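PDB 7D6V: succinate dehydrogenase subunit A from Mycolicibacterium smegmatis, which probably oxidises succinate to fumarate as the FAD-bearing flavoprotein subunit of a membrane-associated succinate dehydrogenase of the respiratory chain. Local coordinates for residues Q68-D73 and E88-E93; N82-A87 and V603-D608; E559-H564 and N575-L580. All coordinates share one frame; numbering follows the deposited sequence.

Interaction 1 (Q68-D73 and E88-E93); sequences QVHFGD and ELHAQE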
loop_
_atom_site.group_PDB
_atom_site.type_symbol
_atom_site.label_atom_id
_atom_site.label_comp_id
_atom_site.label_asym_id
_atom_site.label_seq_id
_atom_site.Cartn_x
_atom_site.Cartn_y
_atom_site.Cartn_z
ATOM N N GLN A 68 -23.716 21.471 -11.413
ATOM C CA GLN A 68 -24.422 21.292 -12.678
ATOM C C GLN A 68 -23.493 20.756 -13.761
ATOM O O GLN A 68 -23.874 19.867 -14.531
ATOM C CB GLN A 68 -25.043 22.616 -13.116
ATOM C CG GLN A 68 -26.254 23.033 -12.308
ATOM C CD GLN A 68 -25.912 23.995 -11.189
ATOM O OE1 GLN A 68 -24.768 24.070 -10.745
ATOM N NE2 GLN A 68 -26.907 24.738 -10.728
ATOM N N VAL A 69 -22.272 21.289 -13.837
ATOM C CA VAL A 69 -21.312 20.824 -14.834
ATOM C C VAL A 69 -20.930 19.373 -14.572
ATOM O O VAL A 69 -20.871 18.554 -15.496
ATOM C CB VAL A 69 -20.077 21.744 -14.850
ATOM C CG1 VAL A 69 -19.051 21.241 -15.846
ATOM C CG2 VAL A 69 -20.485 23.164 -15.180
ATOM N N HIS A 70 -20.666 19.034 -13.309
ATOM C CA HIS A 70 -20.338 17.657 -12.954
ATOM C C HIS A 70 -21.505 16.721 -13.244
ATOM O O HIS A 70 -21.309 15.597 -13.715
ATOM C CB HIS A 70 -19.940 17.594 -11.480
ATOM C CG HIS A 70 -19.290 16.308 -11.075
ATOM N ND1 HIS A 70 -18.745 16.116 -9.825
ATOM C CD2 HIS A 70 -19.092 15.154 -11.752
ATOM C CE1 HIS A 70 -18.242 14.899 -9.749
ATOM N NE2 HIS A 70 -18.439 14.294 -10.905
ATOM N N PHE A 71 -22.731 17.172 -12.968
ATOM C CA PHE A 71 -23.911 16.366 -13.258
ATOM C C PHE A 71 -24.045 16.100 -14.752
ATOM O O PHE A 71 -24.320 14.969 -15.167
ATOM C CB PHE A 71 -25.155 17.070 -12.715
ATOM C CG PHE A 71 -26.450 16.466 -13.173
ATOM C CD1 PHE A 71 -26.870 15.242 -12.687
ATOM C CD2 PHE A 71 -27.253 17.129 -14.080
ATOM C CE1 PHE A 71 -28.058 14.692 -13.101
ATOM C CE2 PHE A 71 -28.442 16.582 -14.498
ATOM C CZ PHE A 71 -28.846 15.361 -14.005
ATOM N N GLY A 72 -23.852 17.131 -15.575
ATOM C CA GLY A 72 -23.904 16.933 -17.013
ATOM C C GLY A 72 -22.808 16.013 -17.514
ATOM O O GLY A 72 -23.032 15.193 -18.408
ATOM N N ASP A 73 -21.609 16.135 -16.943
ATOM C CA ASP A 73 -20.513 15.252 -17.323
ATOM C C ASP A 73 -20.827 13.803 -16.980
ATOM O O ASP A 73 -20.545 12.894 -17.768
ATOM C CB ASP A 73 -19.223 15.693 -16.638
ATOM C CG ASP A 73 -18.663 16.966 -17.222
ATOM O OD1 ASP A 73 -19.229 17.469 -18.210
ATOM O OD2 ASP A 73 -17.655 17.467 -16.695
ATOM N N GLU A 88 -27.295 13.505 -9.709
ATOM C CA GLU A 88 -27.423 14.856 -9.169
ATOM C C GLU A 88 -26.991 14.909 -7.713
ATOM O O GLU A 88 -26.286 15.838 -7.292
ATOM C CB GLU A 88 -28.864 15.336 -9.310
ATOM C CG GLU A 88 -29.191 16.557 -8.477
ATOM C CD GLU A 88 -30.671 16.690 -8.199
ATOM O OE1 GLU A 88 -31.384 15.669 -8.270
ATOM O OE2 GLU A 88 -31.124 17.815 -7.913
ATOM N N LEU A 89 -27.393 13.910 -6.932
ATOM C CA LEU A 89 -27.101 13.910 -5.509
ATOM C C LEU A 89 -25.608 13.728 -5.264
ATOM O O LEU A 89 -25.023 14.403 -4.408
ATOM C CB LEU A 89 -27.932 12.807 -4.858
ATOM C CG LEU A 89 -28.182 12.701 -3.368
ATOM C CD1 LEU A 89 -28.968 13.911 -2.930
ATOM C CD2 LEU A 89 -28.990 11.447 -3.131
ATOM N N HIS A 90 -24.969 12.852 -6.044
ATOM C CA HIS A 90 -23.522 12.696 -5.976
ATOM C C HIS A 90 -22.805 13.972 -6.390
ATOM O O HIS A 90 -21.796 14.347 -5.786
ATOM C CB HIS A 90 -23.087 11.530 -6.860
ATOM C CG HIS A 90 -21.611 11.457 -7.093
ATOM N ND1 HIS A 90 -20.995 12.071 -8.162
ATOM C CD2 HIS A 90 -20.632 10.813 -6.416
ATOM C CE1 HIS A 90 -19.699 11.822 -8.124
ATOM N NE2 HIS A 90 -19.452 11.062 -7.075
ATOM N N ALA A 91 -23.303 14.645 -7.429
ATOM C CA ALA A 91 -22.664 15.874 -7.880
ATOM C C ALA A 91 -22.714 16.950 -6.807
ATOM O O ALA A 91 -21.716 17.636 -6.561
ATOM C CB ALA A 91 -23.325 16.370 -9.165
ATOM N N GLN A 92 -23.857 17.110 -6.146
ATOM C CA GLN A 92 -23.975 18.198 -5.187
ATOM C C GLN A 92 -23.549 17.823 -3.773
ATOM O O GLN A 92 -23.504 18.704 -2.911
ATOM C CB GLN A 92 -25.404 18.752 -5.167
ATOM C CG GLN A 92 -26.482 17.762 -4.832
ATOM C CD GLN A 92 -27.847 18.236 -5.281
ATOM O OE1 GLN A 92 -27.970 19.262 -5.945
ATOM N NE2 GLN A 92 -28.884 17.492 -4.916
ATOM N N GLU A 93 -23.216 16.560 -3.506
ATOM C CA GLU A 93 -22.737 16.172 -2.186
ATOM C C GLU A 93 -21.290 15.701 -2.169
ATOM O O GLU A 93 -20.773 15.388 -1.094
ATOM C CB GLU A 93 -23.636 15.082 -1.598
ATOM C CG GLU A 93 -25.067 15.520 -1.374
ATOM C CD GLU A 93 -25.896 14.451 -0.707
ATOM O OE1 GLU A 93 -25.372 13.338 -0.503
ATOM O OE2 GLU A 93 -27.069 14.721 -0.382
#

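Interaction 2 (N82-A87 and V603-D608); sequences NNWRMA and VPMRPD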
loop_
_atom_site.group_PDB
_atom_site.type_symbol
_atom_site.label_atom_id
_atom_site.label_comp_id
_atom_site.label_asym_id
_atom_site.label_seq_id
_atom_site.Cartn_x
_atom_site.Cartn_y
_atom_site.Cartn_z
ATOM N N ASN A 82 -28.167 6.815 -16.790
ATOM C CA ASN A 82 -27.924 6.953 -15.361
ATOM C C ASN A 82 -29.226 7.135 -14.595
ATOM O O ASN A 82 -30.231 7.606 -15.131
ATOM C CB ASN A 82 -27.033 8.167 -15.103
ATOM C CG ASN A 82 -25.752 8.135 -15.896
ATOM O OD1 ASN A 82 -25.679 8.686 -16.989
ATOM N ND2 ASN A 82 -24.718 7.546 -15.325
ATOM N N ASN A 83 -29.197 6.760 -13.319
ATOM C CA ASN A 83 -30.193 7.248 -12.375
ATOM C C ASN A 83 -29.910 8.722 -12.124
ATOM O O ASN A 83 -28.915 9.070 -11.483
ATOM C CB ASN A 83 -30.148 6.447 -11.077
ATOM C CG ASN A 83 -31.427 6.568 -10.272
ATOM O OD1 ASN A 83 -32.054 7.623 -10.237
ATOM N ND2 ASN A 83 -31.821 5.483 -9.624
ATOM N N TRP A 84 -30.774 9.591 -12.648
ATOM C CA TRP A 84 -30.501 11.021 -12.614
ATOM C C TRP A 84 -30.507 11.567 -11.194
ATOM O O TRP A 84 -29.744 12.488 -10.884
ATOM C CB TRP A 84 -31.521 11.758 -13.472
ATOM C CG TRP A 84 -32.925 11.481 -13.073
ATOM C CD1 TRP A 84 -33.722 10.479 -13.534
ATOM C CD2 TRP A 84 -33.710 12.219 -12.131
ATOM N NE1 TRP A 84 -34.958 10.549 -12.943
ATOM C CE2 TRP A 84 -34.975 11.608 -12.075
ATOM C CE3 TRP A 84 -33.464 13.336 -11.328
ATOM C CZ2 TRP A 84 -35.990 12.076 -11.249
ATOM C CZ3 TRP A 84 -34.472 13.797 -10.511
ATOM C CH2 TRP A 84 -35.719 13.169 -10.476
ATOM N N ARG A 85 -31.361 11.025 -10.324
ATOM C CA ARG A 85 -31.367 11.457 -8.933
ATOM C C ARG A 85 -30.047 11.127 -8.253
ATOM O O ARG A 85 -29.483 11.963 -7.537
ATOM C CB ARG A 85 -32.537 10.812 -8.196
ATOM C CG ARG A 85 -32.720 11.286 -6.769
ATOM C CD ARG A 85 -32.803 12.794 -6.662
ATOM N NE ARG A 85 -33.130 13.196 -5.299
ATOM C CZ ARG A 85 -32.831 14.376 -4.769
ATOM N NH1 ARG A 85 -33.170 14.644 -3.519
ATOM N NH2 ARG A 85 -32.191 15.284 -5.485
ATOM N N MET A 86 -29.523 9.924 -8.487
ATOM C CA MET A 86 -28.248 9.544 -7.891
ATOM C C MET A 86 -27.110 10.398 -8.432
ATOM O O MET A 86 -26.230 10.817 -7.675
ATOM C CB MET A 86 -27.972 8.064 -8.138
ATOM C CG MET A 86 -28.674 7.140 -7.167
ATOM S SD MET A 86 -28.463 5.403 -7.580
ATOM C CE MET A 86 -26.877 5.073 -6.822
ATOM N N ALA A 87 -27.117 10.671 -9.737
ATOM C CA ALA A 87 -26.068 11.491 -10.331
ATOM C C ALA A 87 -26.103 12.911 -9.784
ATOM O O ALA A 87 -25.066 13.471 -9.414
ATOM C CB ALA A 87 -26.209 11.492 -11.852
ATOM N N VAL A 603 -39.544 9.392 -15.163
ATOM C CA VAL A 603 -39.581 10.543 -16.067
ATOM C C VAL A 603 -38.260 11.298 -15.978
ATOM O O VAL A 603 -37.845 11.682 -14.876
ATOM C CB VAL A 603 -40.773 11.453 -15.737
ATOM C CG1 VAL A 603 -40.756 12.701 -16.599
ATOM C CG2 VAL A 603 -42.076 10.694 -15.916
ATOM N N PRO A 604 -37.572 11.533 -17.110
ATOM C CA PRO A 604 -36.117 11.747 -17.069
ATOM C C PRO A 604 -35.613 12.776 -16.068
ATOM O O PRO A 604 -34.914 12.403 -15.128
ATOM C CB PRO A 604 -35.788 12.185 -18.507
ATOM C CG PRO A 604 -37.117 12.419 -19.186
ATOM C CD PRO A 604 -38.075 11.519 -18.493
ATOM N N MET A 605 -35.986 14.043 -16.203
ATOM C CA MET A 605 -35.356 15.087 -15.400
ATOM C C MET A 605 -36.299 16.274 -15.292
ATOM O O MET A 605 -36.780 16.779 -16.311
ATOM C CB MET A 605 -34.002 15.506 -16.005
ATOM C CG MET A 605 -32.892 14.458 -15.889
ATOM S SD MET A 605 -31.426 14.682 -16.906
ATOM C CE MET A 605 -32.157 14.908 -18.521
ATOM N N ARG A 606 -36.571 16.705 -14.060
ATOM C CA ARG A 606 -37.645 17.661 -13.826
ATOM C C ARG A 606 -37.305 19.088 -14.301
ATOM O O ARG A 606 -37.840 19.492 -15.341
ATOM C CB ARG A 606 -38.036 17.556 -12.345
ATOM C CG ARG A 606 -36.859 17.170 -11.440
ATOM C CD ARG A 606 -37.010 17.730 -10.035
ATOM N NE ARG A 606 -35.999 17.200 -9.128
ATOM C CZ ARG A 606 -34.785 17.720 -8.985
ATOM N NH1 ARG A 606 -33.921 17.175 -8.143
ATOM N NH2 ARG A 606 -34.434 18.789 -9.683
ATOM N N PRO A 607 -36.455 19.882 -13.638
ATOM C CA PRO A 607 -35.682 20.906 -14.367
ATOM C C PRO A 607 -34.246 20.526 -14.706
ATOM O O PRO A 607 -33.490 21.415 -15.107
ATOM C CB PRO A 607 -35.693 22.080 -13.381
ATOM C CG PRO A 607 -35.632 21.436 -12.104
ATOM C CD PRO A 607 -36.662 20.369 -12.255
ATOM N N ASP A 608 -33.837 19.269 -14.535
ATOM C CA ASP A 608 -32.480 18.907 -14.922
ATOM C C ASP A 608 -32.450 18.720 -16.433
ATOM O O ASP A 608 -31.945 17.725 -16.952
ATOM C CB ASP A 608 -32.017 17.642 -14.199
ATOM C CG ASP A 608 -31.841 17.846 -12.712
ATOM O OD1 ASP A 608 -31.281 18.886 -12.313
ATOM O OD2 ASP A 608 -32.258 16.959 -11.939
#

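Interaction 3 (E559-H564 and N575-L580); sequences ESRGGH and NWRNTL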
loop_
_atom_site.group_PDB
_atom_site.type_symbol
_atom_site.label_atom_id
_atom_site.label_comp_id
_atom_site.label_asym_id
_atom_site.label_seq_id
_atom_site.Cartn_x
_atom_site.Cartn_y
_atom_site.Cartn_z
ATOM N N GLU A 559 -29.036 -3.748 -28.233
ATOM C CA GLU A 559 -28.497 -2.481 -28.713
ATOM C C GLU A 559 -27.165 -2.265 -28.010
ATOM O O GLU A 559 -26.840 -2.954 -27.041
ATOM C CB GLU A 559 -29.476 -1.321 -28.484
ATOM C CG GLU A 559 -29.849 -1.031 -27.036
ATOM C CD GLU A 559 -28.950 -0.010 -26.376
ATOM O OE1 GLU A 559 -28.306 0.767 -27.103
ATOM O OE2 GLU A 559 -28.897 0.029 -25.133
ATOM N N SER A 560 -26.388 -1.313 -28.515
ATOM C CA SER A 560 -25.054 -1.037 -27.996
ATOM C C SER A 560 -25.056 0.299 -27.269
ATOM O O SER A 560 -25.614 1.278 -27.766
ATOM C CB SER A 560 -24.018 -1.025 -29.119
ATOM O OG SER A 560 -23.913 -2.296 -29.729
ATOM N N ARG A 561 -24.447 0.333 -26.088
ATOM C CA ARG A 561 -24.402 1.565 -25.306
ATOM C C ARG A 561 -23.309 1.436 -24.262
ATOM O O ARG A 561 -23.377 0.549 -23.407
ATOM C CB ARG A 561 -25.752 1.841 -24.647
ATOM C CG ARG A 561 -25.881 3.225 -24.046
ATOM C CD ARG A 561 -27.207 3.398 -23.334
ATOM N NE ARG A 561 -28.339 3.159 -24.219
ATOM C CZ ARG A 561 -28.964 4.109 -24.900
ATOM N NH1 ARG A 561 -28.567 5.367 -24.800
ATOM N NH2 ARG A 561 -29.984 3.803 -25.682
ATOM N N GLY A 562 -22.317 2.310 -24.325
ATOM C CA GLY A 562 -21.279 2.329 -23.309
ATOM C C GLY A 562 -20.482 1.043 -23.290
ATOM O O GLY A 562 -19.883 0.637 -24.292
ATOM N N GLY A 563 -20.470 0.383 -22.134
ATOM C CA GLY A 563 -19.684 -0.822 -21.954
ATOM C C GLY A 563 -20.282 -2.085 -22.529
ATOM O O GLY A 563 -19.619 -3.125 -22.511
ATOM N N HIS A 564 -21.512 -2.031 -23.032
ATOM C CA HIS A 564 -22.184 -3.191 -23.607
ATOM C C HIS A 564 -22.216 -3.026 -25.120
ATOM O O HIS A 564 -22.922 -2.158 -25.641
ATOM C CB HIS A 564 -23.592 -3.347 -23.041
ATOM C CG HIS A 564 -24.451 -4.300 -23.810
ATOM N ND1 HIS A 564 -24.222 -5.657 -23.833
ATOM C CD2 HIS A 564 -25.542 -4.091 -24.583
ATOM C CE1 HIS A 564 -25.133 -6.244 -24.588
ATOM N NE2 HIS A 564 -25.946 -5.315 -25.053
ATOM N N ASN A 575 -33.750 3.467 -28.799
ATOM C CA ASN A 575 -34.536 4.227 -27.832
ATOM C C ASN A 575 -34.165 3.727 -26.439
ATOM O O ASN A 575 -33.520 4.468 -25.697
ATOM C CB ASN A 575 -36.047 4.170 -28.136
ATOM C CG ASN A 575 -36.670 2.802 -27.925
ATOM O OD1 ASN A 575 -36.600 2.230 -26.840
ATOM N ND2 ASN A 575 -37.312 2.285 -28.965
ATOM N N TRP A 576 -34.579 2.511 -26.056
ATOM C CA TRP A 576 -33.853 1.602 -25.163
ATOM C C TRP A 576 -33.138 2.275 -23.994
ATOM O O TRP A 576 -32.240 1.678 -23.394
ATOM C CB TRP A 576 -32.830 0.792 -25.965
ATOM C CG TRP A 576 -33.213 -0.647 -26.225
ATOM C CD1 TRP A 576 -33.444 -1.222 -27.440
ATOM C CD2 TRP A 576 -33.399 -1.684 -25.252
ATOM N NE1 TRP A 576 -33.765 -2.544 -27.287
ATOM C CE2 TRP A 576 -33.745 -2.855 -25.953
ATOM C CE3 TRP A 576 -33.309 -1.736 -23.859
ATOM C CZ2 TRP A 576 -34.002 -4.061 -25.308
ATOM C CZ3 TRP A 576 -33.564 -2.935 -23.221
ATOM C CH2 TRP A 576 -33.906 -4.080 -23.946
ATOM N N ARG A 577 -33.529 3.497 -23.648
ATOM C CA ARG A 577 -32.834 4.280 -22.635
ATOM C C ARG A 577 -33.631 4.421 -21.357
ATOM O O ARG A 577 -33.042 4.496 -20.279
ATOM C CB ARG A 577 -32.499 5.673 -23.185
ATOM C CG ARG A 577 -31.438 6.437 -22.431
ATOM C CD ARG A 577 -31.795 7.910 -22.376
ATOM N NE ARG A 577 -33.225 8.107 -22.173
ATOM C CZ ARG A 577 -33.828 8.046 -20.991
ATOM N NH1 ARG A 577 -35.134 8.239 -20.903
ATOM N NH2 ARG A 577 -33.127 7.792 -19.896
ATOM N N ASN A 578 -34.953 4.457 -21.458
ATOM C CA ASN A 578 -35.831 4.311 -20.303
ATOM C C ASN A 578 -36.233 2.853 -20.092
ATOM O O ASN A 578 -37.408 2.511 -19.996
ATOM C CB ASN A 578 -37.044 5.221 -20.463
ATOM C CG ASN A 578 -37.829 4.937 -21.727
ATOM O OD1 ASN A 578 -37.518 4.010 -22.473
ATOM N ND2 ASN A 578 -38.859 5.738 -21.972
ATOM N N THR A 579 -35.231 1.979 -20.021
ATOM C CA THR A 579 -35.427 0.567 -19.724
ATOM C C THR A 579 -34.226 0.074 -18.934
ATOM O O THR A 579 -33.084 0.279 -19.353
ATOM C CB THR A 579 -35.599 -0.262 -21.002
ATOM O OG1 THR A 579 -36.593 0.345 -21.837
ATOM C CG2 THR A 579 -36.039 -1.672 -20.663
ATOM N N LEU A 580 -34.482 -0.570 -17.794
ATOM C CA LEU A 580 -33.418 -1.008 -16.899
ATOM C C LEU A 580 -33.135 -2.498 -16.947
ATOM O O LEU A 580 -32.004 -2.898 -16.667
ATOM C CB LEU A 580 -33.733 -0.619 -15.452
ATOM C CG LEU A 580 -33.627 0.870 -15.145
ATOM C CD1 LEU A 580 -34.076 1.148 -13.725
ATOM C CD2 LEU A 580 -32.205 1.346 -15.370
#

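Interaction 1 (Q68-D73 and E88-E93)
F71 overlaps the start of segment 88-93 through CD1 and CE1 of its phenyl ring, with CD1 3.5 Å from the backbone N of E88 and CE1 3.9 Å from E88 CB. This is helix-helix packing within the FAD-binding domain: helices 67-76 and 84-102 follow each other along the chain, and their short segments run roughly antiparallel, at 142°, with axes 8.5 Å apart. A91 sits at the point of nearest backbone approach, its CA 5.5 Å from that of F71. Its methyl carbon points toward the other helix and meets F71 twice: CB lies 3.9 Å from the backbone N of F71 and 4.1 Å from F71 CB. The short methyl side chain thus leaves the main-chain N of F71 within contact distance, as small residues often do at helix crossings.

On either side of A91 the larger groups diverge. F71 holds CG anti to its main-chain nitrogen (chi1 169°), which carries the ring past A91 to the level of E88. The E88 carboxylate leads away from helix 67-76 toward the arginines R85 and R606, leaving its aliphatic CB to the phenyl ring. H70 and H90 close the other flank. Both imidazoles are tied at NE2 to residues outside the two segments, H70 to N427 OD1 and H90 to S430 OG, so two residues of helix 427-448 help to fix how the rings are turned. The side chain of H90 is about 9 Å from the bound FAD. The two rings meet obliquely, their planes at 77°; CE1 of H70 comes 3.8 Å from CE1 of H90, and H70 NE2 lies at the edge of the H90 ring, in its plane.

Interaction 2 (N82-A87 and V603-D608)
The first turn of helix 84-102, with N83 at its N-cap position, meets an irregular piece of chain, 603-608, and the backbones come nearest at W84 and M605, whose CA atoms are 6.9 Å apart. Across this gap the indole of W84 does most of the work. Its first torsion (chi1 56°) sets CG between the backbone N and the carbonyl carbon, directing the ring into the irregular segment. P604 C lies 3.8 Å above one indole face, offset toward its rim, while CB of R85 lies over the opposite face near the rim. At the root of the ring, W84 CB packs on M605 CG at 3.9 Å as the two side chains slide past each other in opposite directions.

The far rim of the indole meets charged groups. R606 reaches across it with an extended chain and sets the face of its guanidinium over W84 CZ3, the two planes nearly perpendicular at 86°, with NE 4.0 Å from CZ3. D608 OD2 approaches the same rim, 3.9 Å from W84 CE3. R85 NH2 arrives in the plane of the R606 guanidinium, at its edge, 3.7 Å from R606 NH1. Both arginines form salt bridges with E88, R85 NH2 to OE1 and R606 NH1 to OE2; R85 also has a second acidic partner in D399. No hydrogen bond joins the two segments directly, so the contact combines indole packing with a shared anion: the positive charges of R85 and R606 are probably offset through E88, with D608 adding a long, purely electrostatic attraction to R606.

Interaction 3 (E559-H564 and N575-L580)
Two side-chain torsions bring E559 over W576: chi1 of 61° places CG between the main-chain nitrogen and carbonyl carbon, and a bend at chi2 then turns the carboxylate aside. As a result the methylene carbon, not the acid, meets the indole. E559 CG stands over the face of the five-membered ring, 3.8 Å from its centroid, in a CH-pi contact, and the carboxylate plane is tilted by only 27° from that of the indole. Just after E559, in the C-terminal fumarate-reductase-like region, the chain forms a type II' beta turn from R561 to H564. Both backbone bonds between its ends are made, R561 N to H564 O and H564 N to R561 O, as in a tight two-residue hairpin. G562 takes the first corner with the positive phi that such a turn requires.

E559 lies two residues before the turn and R561 opens it; both project toward segment 575-580. R561 starts extended and bends at chi3, bringing the face of its guanidinium over the aliphatic part of R577, with NH1 3.9 Å from R577 CG. The two guanidinium planes are nearly perpendicular, and the charged end of R577 leads away to F80 O and to the ring of Y622. R561 NH1 instead pairs with D573, while R557 forms a salt bridge with E559 OE2, probably offsetting the glutamate's charge, and bonds W576 O, tying the two segments together from outside. Within the turn, G563 is hydrogen-bonded through its backbone to S421, joining this loop to the FAD-binding region. Inside segment 559-564, R561 NE donates a weak but fairly straight bond (160°) to E559 OE2, 3.3 Å away, as part of a salt bridge.

Overall arrangement
Interactions 1 and 2 are adjacent, their centres 10 Å apart and both using helix 84-102. Along the chain their segments alternate, and they touch through the E88-R606 salt bridge and the packing of F71 against the backbone O of W84 and CB of D608. Through interaction 2 the chain around residues 603-608, over 500 residues further on, is brought back onto the FAD-binding domain. Interaction 3 comes between the two segments of interaction 2 in sequence. Its centre lies 16 Å from that of interaction 2 and 21 Å from that of interaction 1, and it touches neither. Interaction 2 thus joins distant regions, whereas interactions 1 and 3 are local contacts, within the FAD-binding and C-terminal regions respectively.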